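Local structure of proteasome activator protein PA26 (Trypanosoma brucei, 1YAR) at residues G75-Y80 and A194-K199. The protein probably activates the proteasome by docking on the ends of the 20S core particle and opening its gate to substrates. Sequence-based numbering, arbitrary orientation.
Sequences GVLQRY and ADFMLK
Met-197 reaches from helix 183-226 to meet Val-76 and Leu-77 of helix 71-99. Its CB leaves helix 183-226 across the line to helix 71-99 rather than along it; CG follows, anti to the carbonyl carbon and beside the backbone N, and bends at chi2 (-64°) and chi3 (101°) then carry the sulfur and the terminal methyl over to the other helix. The Met-197 and Val-76 side chains reach toward each other tip to tip, with Met-197 SD 3.9 Å from Val-76 CG1 and about as far from Val-76 CB. From there Met-197 CE turns toward the leucine, settling 3.8 Å from Leu-77 CG, with CD1 beside it. An unbranched, flexible methionine suits this place, where the segment axes stay 10.6 Å apart: its thioether can bend to lay SD and CE along the opposite surface. Val-76 offers a compact branched surface close to its own backbone; Leu-77, one position on, reaches further and forks.

These segments belong to neighbouring helices of the elongated helical bundle of the PA28 (11S) activator family, and their N-to-C directions run roughly the same way, 31° apart. The two meet through carbon and sulfur alone, with no hydrogen bond between them. On the flank, Leu-77 CD2 lies near the plane of the Phe-196 ring, at its edge, 4.3 Å from Phe-196 CD2. That ring also packs edge-to-face with Tyr-154 of helix 150-166, while helix 24-57 contributes Ala-49 against Val-76 and Ala-52 and Ile-56 against Met-197. Beyond the apolar layer, Asp-195 OD1 accepts a hydrogen bond from Gln-81 NE2 of a neighbouring subunit.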
loop_
_atom_site.group_PDB
_atom_site.type_symbol
_atom_site.label_atom_id
_atom_site.label_comp_id
_atom_site.label_asym_id
_atom_site.label_seq_id
_atom_site.Cartn_x
_atom_site.Cartn_y
_atom_site.Cartn_z
ATOM N N GLY O 75 -35.874 -121.832 21.207
ATOM C CA GLY O 75 -34.433 -121.599 21.038
ATOM C C GLY O 75 -34.120 -120.264 20.370
ATOM O O GLY O 75 -33.230 -119.529 20.821
ATOM N N VAL O 76 -34.858 -119.941 19.310
ATOM C CA VAL O 76 -34.670 -118.664 18.607
ATOM C C VAL O 76 -34.959 -117.483 19.554
ATOM O O VAL O 76 -34.152 -116.558 19.662
ATOM C CB VAL O 76 -35.513 -118.570 17.292
ATOM C CG1 VAL O 76 -35.490 -117.131 16.709
ATOM C CG2 VAL O 76 -34.999 -119.572 16.232
ATOM N N LEU O 77 -36.106 -117.528 20.229
ATOM C CA LEU O 77 -36.492 -116.459 21.161
ATOM C C LEU O 77 -35.498 -116.293 22.317
ATOM O O LEU O 77 -35.181 -115.168 22.714
ATOM C CB LEU O 77 -37.932 -116.636 21.665
ATOM C CG LEU O 77 -38.993 -116.404 20.563
ATOM C CD1 LEU O 77 -40.263 -117.188 20.795
ATOM C CD2 LEU O 77 -39.350 -114.898 20.332
ATOM N N GLN O 78 -35.000 -117.420 22.846
ATOM C CA GLN O 78 -34.012 -117.397 23.917
ATOM C C GLN O 78 -32.717 -116.747 23.455
ATOM O O GLN O 78 -32.100 -115.977 24.193
ATOM C CB GLN O 78 -33.710 -118.822 24.424
ATOM C CG GLN O 78 -32.658 -118.864 25.525
ATOM C CD GLN O 78 -33.182 -118.340 26.849
ATOM O OE1 GLN O 78 -33.851 -119.074 27.586
ATOM N NE2 GLN O 78 -32.875 -117.074 27.165
ATOM N N ARG O 79 -32.314 -117.062 22.235
ATOM C CA ARG O 79 -31.083 -116.538 21.657
ATOM C C ARG O 79 -31.192 -115.017 21.465
ATOM O O ARG O 79 -30.225 -114.281 21.688
ATOM C CB ARG O 79 -30.856 -117.205 20.317
ATOM C CG ARG O 79 -29.486 -117.001 19.725
ATOM C CD ARG O 79 -29.191 -117.936 18.571
ATOM N NE ARG O 79 -27.998 -117.492 17.854
ATOM C CZ ARG O 79 -27.669 -117.909 16.642
ATOM N NH1 ARG O 79 -28.438 -118.791 16.009
ATOM N NH2 ARG O 79 -26.567 -117.449 16.072
ATOM N N TYR O 80 -32.373 -114.563 21.036
ATOM C CA TYR O 80 -32.629 -113.124 20.883
ATOM C C TYR O 80 -32.569 -112.425 22.238
ATOM O O TYR O 80 -31.879 -111.404 22.381
ATOM C CB TYR O 80 -33.946 -112.853 20.137
ATOM C CG TYR O 80 -34.119 -111.373 19.817
ATOM C CD1 TYR O 80 -33.202 -110.719 18.999
ATOM C CD2 TYR O 80 -35.160 -110.630 20.378
ATOM C CE1 TYR O 80 -33.332 -109.359 18.709
ATOM C CE2 TYR O 80 -35.296 -109.260 20.094
ATOM C CZ TYR O 80 -34.367 -108.650 19.259
ATOM O OH TYR O 80 -34.458 -107.310 18.971
ATOM N N ALA O 194 -45.802 -118.476 13.780
ATOM C CA ALA O 194 -45.236 -117.761 12.646
ATOM C C ALA O 194 -44.891 -116.307 13.001
ATOM O O ALA O 194 -43.805 -115.833 12.671
ATOM C CB ALA O 194 -46.193 -117.792 11.450
ATOM N N ASP O 195 -45.822 -115.613 13.648
ATOM C CA ASP O 195 -45.661 -114.177 13.882
ATOM C C ASP O 195 -44.519 -113.872 14.835
ATOM O O ASP O 195 -43.888 -112.831 14.709
ATOM C CB ASP O 195 -46.951 -113.542 14.392
ATOM C CG ASP O 195 -47.925 -113.213 13.270
ATOM O OD1 ASP O 195 -47.636 -113.524 12.088
ATOM O OD2 ASP O 195 -49.022 -112.642 13.482
ATOM N N PHE O 196 -44.257 -114.762 15.796
ATOM C CA PHE O 196 -43.135 -114.528 16.696
ATOM C C PHE O 196 -41.801 -114.697 16.024
ATOM O O PHE O 196 -40.852 -113.973 16.337
ATOM C CB PHE O 196 -43.256 -115.296 18.026
ATOM C CG PHE O 196 -44.095 -114.563 19.031
ATOM C CD1 PHE O 196 -45.482 -114.653 18.994
ATOM C CD2 PHE O 196 -43.503 -113.711 19.954
ATOM C CE1 PHE O 196 -46.276 -113.936 19.894
ATOM C CE2 PHE O 196 -44.272 -113.003 20.876
ATOM C CZ PHE O 196 -45.673 -113.100 20.836
ATOM N N MET O 197 -41.740 -115.610 15.055
ATOM C CA MET O 197 -40.532 -115.730 14.252
ATOM C C MET O 197 -40.388 -114.538 13.311
ATOM O O MET O 197 -39.292 -114.008 13.157
ATOM C CB MET O 197 -40.477 -117.069 13.514
ATOM C CG MET O 197 -40.432 -118.274 14.441
ATOM S SD MET O 197 -38.934 -118.342 15.464
ATOM C CE MET O 197 -39.490 -117.723 17.039
ATOM N N LEU O 198 -41.487 -114.105 12.696
ATOM C CA LEU O 198 -41.458 -112.884 11.868
ATOM C C LEU O 198 -40.955 -111.687 12.672
ATOM O O LEU O 198 -40.102 -110.931 12.205
ATOM C CB LEU O 198 -42.836 -112.584 11.262
ATOM C CG LEU O 198 -42.971 -111.240 10.521
ATOM C CD1 LEU O 198 -41.937 -111.131 9.388
ATOM C CD2 LEU O 198 -44.375 -111.093 9.978
ATOM N N LYS O 199 -41.490 -111.526 13.876
ATOM C CA LYS O 199 -41.118 -110.414 14.767
ATOM C C LYS O 199 -39.642 -110.421 15.159
ATOM O O LYS O 199 -39.014 -109.370 15.217
ATOM C CB LYS O 199 -42.000 -110.406 16.003
ATOM C CG LYS O 199 -43.386 -109.932 15.675
ATOM C CD LYS O 199 -44.266 -109.898 16.881
ATOM C CE LYS O 199 -45.648 -109.467 16.429
ATOM N NZ LYS O 199 -46.462 -108.961 17.564
#